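PDB 6E4N: RNA-binding protein, putative from Trypanosoma brucei, which probably binds mRNA through its RNA recognition motif, the domain captured here, and belongs to the kinetoplastid RNA-editing machinery. Local coordinates for residues S9-E14 and S61-A66. The protein carries 1 engineered substitution. Numbering follows the deposited sequence.
Engineered in segment 9-14: M11 (natural residue Leu).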
ATOM      1  N   SER A   9      -4.312  -5.039  -1.721  1.00  9.89           N
ATOM      2  CA  SER A   9      -5.448  -5.837  -1.274  1.00 10.15           C
ATOM      3  C   SER A   9      -4.991  -6.865  -0.246  1.00 11.75           C
ATOM      4  O   SER A   9      -3.791  -7.083  -0.060  1.00 13.79           O
ATOM      5  CB  SER A   9      -6.141  -6.519  -2.458  1.00 11.75           C
ATOM      6  OG  SER A   9      -5.318  -7.497  -3.064  1.00 13.55           O
ATOM      7  N   GLY A  10      -5.954  -7.485   0.425  1.00 13.34           N
ATOM      8  CA  GLY A  10      -5.662  -8.520   1.398  1.00 13.07           C
ATOM      9  C   GLY A  10      -5.572  -8.005   2.819  1.00 13.06           C
ATOM     10  O   GLY A  10      -5.328  -8.775   3.747  1.00 14.39           O
ATOM     11  N   MET A  11      -5.760  -6.701   2.997  1.00 13.24           N
ATOM     12  CA  MET A  11      -5.754  -6.122   4.334  1.00 13.81           C
ATOM     13  C   MET A  11      -6.882  -6.664   5.191  1.00 14.60           C
ATOM     14  O   MET A  11      -7.949  -7.016   4.691  1.00 13.62           O
ATOM     15  CB  MET A  11      -5.873  -4.596   4.286  1.00 15.06           C
ATOM     16  CG  MET A  11      -4.720  -3.867   3.635  1.00 15.39           C
ATOM     17  SD  MET A  11      -4.839  -2.098   3.959  1.00 19.24           S
ATOM     18  CE  MET A  11      -6.329  -1.711   3.043  1.00 14.92           C
ATOM     19  N   SER A  12      -6.638  -6.721   6.494  1.00 14.81           N
ATOM     20  CA  SER A  12      -7.704  -6.949   7.452  1.00 18.26           C
ATOM     21  C   SER A  12      -8.783  -5.893   7.257  1.00 19.28           C
ATOM     22  O   SER A  12      -8.470  -4.743   6.953  1.00 17.57           O
ATOM     23  CB  SER A  12      -7.159  -6.906   8.880  1.00 24.00           C
ATOM     24  OG  SER A  12      -8.146  -6.461   9.790  1.00 30.46           O
ATOM     25  N   ASP A  13     -10.044  -6.291   7.421  1.00 19.78           N
ATOM     26  CA  ASP A  13     -11.187  -5.384   7.289  0.83 18.85           C
ATOM     27  C   ASP A  13     -11.050  -4.124   8.130  1.00 22.30           C
ATOM     28  O   ASP A  13     -11.526  -3.054   7.750  1.00 24.98           O
ATOM     29  CB  ASP A  13     -12.481  -6.098   7.689  0.90 20.21           C
ATOM     30  CG  ASP A  13     -13.104  -6.859   6.544  0.66 25.17           C
ATOM     31  OD1 ASP A  13     -12.822  -6.520   5.377  0.47 28.16           O
ATOM     32  OD2 ASP A  13     -13.878  -7.801   6.813  0.54 25.72           O
ATOM     33  N   GLU A  14     -10.398  -4.258   9.279  1.00 21.53           N
ATOM     34  CA  GLU A  14     -10.348  -3.182  10.260  1.00 22.13           C
ATOM     35  C   GLU A  14      -9.116  -2.286  10.117  1.00 16.53           C
ATOM     36  O   GLU A  14      -9.018  -1.257  10.787  1.00 18.90           O
ATOM     37  CB  GLU A  14     -10.398  -3.761  11.676  1.00 31.16           C
ATOM     38  CG  GLU A  14     -11.711  -4.460  12.036  1.00 40.21           C
ATOM     39  CD  GLU A  14     -11.765  -5.916  11.586  1.00 51.49           C
ATOM     40  OE1 GLU A  14     -10.792  -6.398  10.958  1.00 56.72           O
ATOM     41  OE2 GLU A  14     -12.788  -6.583  11.862  1.00 56.21           O
ATOM     42  N   SER A  61       3.926  -8.656   2.490  1.00 11.67           N
ATOM     43  CA  SER A  61       4.263  -8.177   3.823  1.00 11.82           C
ATOM     44  C   SER A  61       3.044  -8.312   4.730  1.00 12.51           C
ATOM     45  O   SER A  61       1.901  -8.309   4.264  1.00 14.01           O
ATOM     46  CB  SER A  61       4.742  -6.725   3.792  1.00 13.21           C
ATOM     47  OG  SER A  61       3.758  -5.862   3.249  1.00 14.59           O
ATOM     48  N   GLU A  62       3.291  -8.427   6.029  1.00 14.32           N
ATOM     49  CA  GLU A  62       2.222  -8.631   6.992  1.00 15.83           C
ATOM     50  C   GLU A  62       1.811  -7.306   7.624  1.00 15.96           C
ATOM     51  O   GLU A  62       2.656  -6.539   8.083  1.00 17.91           O
ATOM     52  CB  GLU A  62       2.665  -9.621   8.067  1.00 20.56           C
ATOM     53  CG  GLU A  62       1.551 -10.128   8.960  1.00 30.18           C
ATOM     54  CD  GLU A  62       2.011 -11.268   9.851  1.00 38.85           C
ATOM     55  OE1 GLU A  62       2.583 -12.245   9.319  1.00 38.36           O
ATOM     56  OE2 GLU A  62       1.814 -11.178  11.082  1.00 43.06           O
ATOM     57  N   LEU A  63       0.511  -7.039   7.640  1.00 14.56           N
ATOM     58  CA  LEU A  63      -0.019  -5.833   8.260  1.00 14.31           C
ATOM     59  C   LEU A  63      -1.209  -6.201   9.132  1.00 14.36           C
ATOM     60  O   LEU A  63      -2.232  -6.674   8.630  1.00 14.10           O
ATOM     61  CB  LEU A  63      -0.422  -4.802   7.199  1.00 13.09           C
ATOM     62  CG  LEU A  63      -0.882  -3.423   7.692  1.00 12.91           C
ATOM     63  CD1 LEU A  63       0.154  -2.790   8.632  1.00 14.35           C
ATOM     64  CD2 LEU A  63      -1.189  -2.511   6.510  1.00 11.11           C
ATOM     65  N   GLU A  64      -1.055  -5.987  10.439  1.00 14.33           N
ATOM     66  CA  GLU A  64      -2.060  -6.360  11.434  1.00 15.85           C
ATOM     67  C   GLU A  64      -2.575  -7.776  11.213  1.00 18.40           C
ATOM     68  O   GLU A  64      -3.781  -8.026  11.238  1.00 20.12           O
ATOM     69  CB  GLU A  64      -3.222  -5.362  11.435  1.00 20.44           C
ATOM     70  CG  GLU A  64      -2.779  -3.923  11.657  1.00 23.86           C
ATOM     71  CD  GLU A  64      -3.933  -2.985  11.964  1.00 26.31           C
ATOM     72  OE1 GLU A  64      -4.984  -3.082  11.296  1.00 27.68           O
ATOM     73  OE2 GLU A  64      -3.788  -2.152  12.883  1.00 27.29           O
ATOM     74  N   GLY A  65      -1.644  -8.693  10.977  1.00 18.48           N
ATOM     75  CA  GLY A  65      -1.964 -10.099  10.847  1.00 18.97           C
ATOM     76  C   GLY A  65      -2.318 -10.552   9.444  1.00 20.50           C
ATOM     77  O   GLY A  65      -2.413 -11.749   9.189  1.00 22.28           O
ATOM     78  N   ALA A  66      -2.511  -9.608   8.528  1.00 16.93           N
ATOM     79  CA  ALA A  66      -2.934  -9.945   7.171  1.00 16.59           C
ATOM     80  C   ALA A  66      -1.791  -9.849   6.164  1.00 17.56           C
ATOM     81  O   ALA A  66      -0.942  -8.965   6.257  1.00 16.85           O
ATOM     82  CB  ALA A  66      -4.083  -9.043   6.743  1.00 19.59           C
TER
HETATM   83  O   HOH W   1      -4.151  -5.475   7.224  1.00 14.77           O
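The methyl group of A66 makes the tight part of this contact: its CB lies 3.3 Å from G10 O and 3.5 Å from S12 N, so it presses on the backbone flanking M11. The M11 and A66 CA atoms, 5.5 Å apart, are the nearest CA pair across the segments. L63 to A66 form a type I' turn, evidenced by positive phi at E64 and G65 and by paired backbone bonds between L63 and A66.

A water bridges the two segments, accepting from S12 N at 2.9 Å and donating to L63 O at 2.7 Å. Inward of it the packing slackens: the engineered M11, with SD anti to CA (chi2 -168°), touches L20 of helix 17-24, and its SD only grazes L63 CD2 at 4.5 Å.

The solvent side is also loose, S12 CB lying 4.3 Å from E64 O. S12 OG turns back within its own loop to accept from E14 N (3.2 Å, 156°), an ST turn, while E64 OE1 hydrogen-bonds with T15 OG1.

The contact thus joins the loop between strand 5-9 and helix 17-24 of the RRM to the hairpin turn entering strand 66-70. Its chemistry implies docking by methyl-to-backbone packing and one shared water, with S12 OG bonded within its own loop and E64 OE1 with T15.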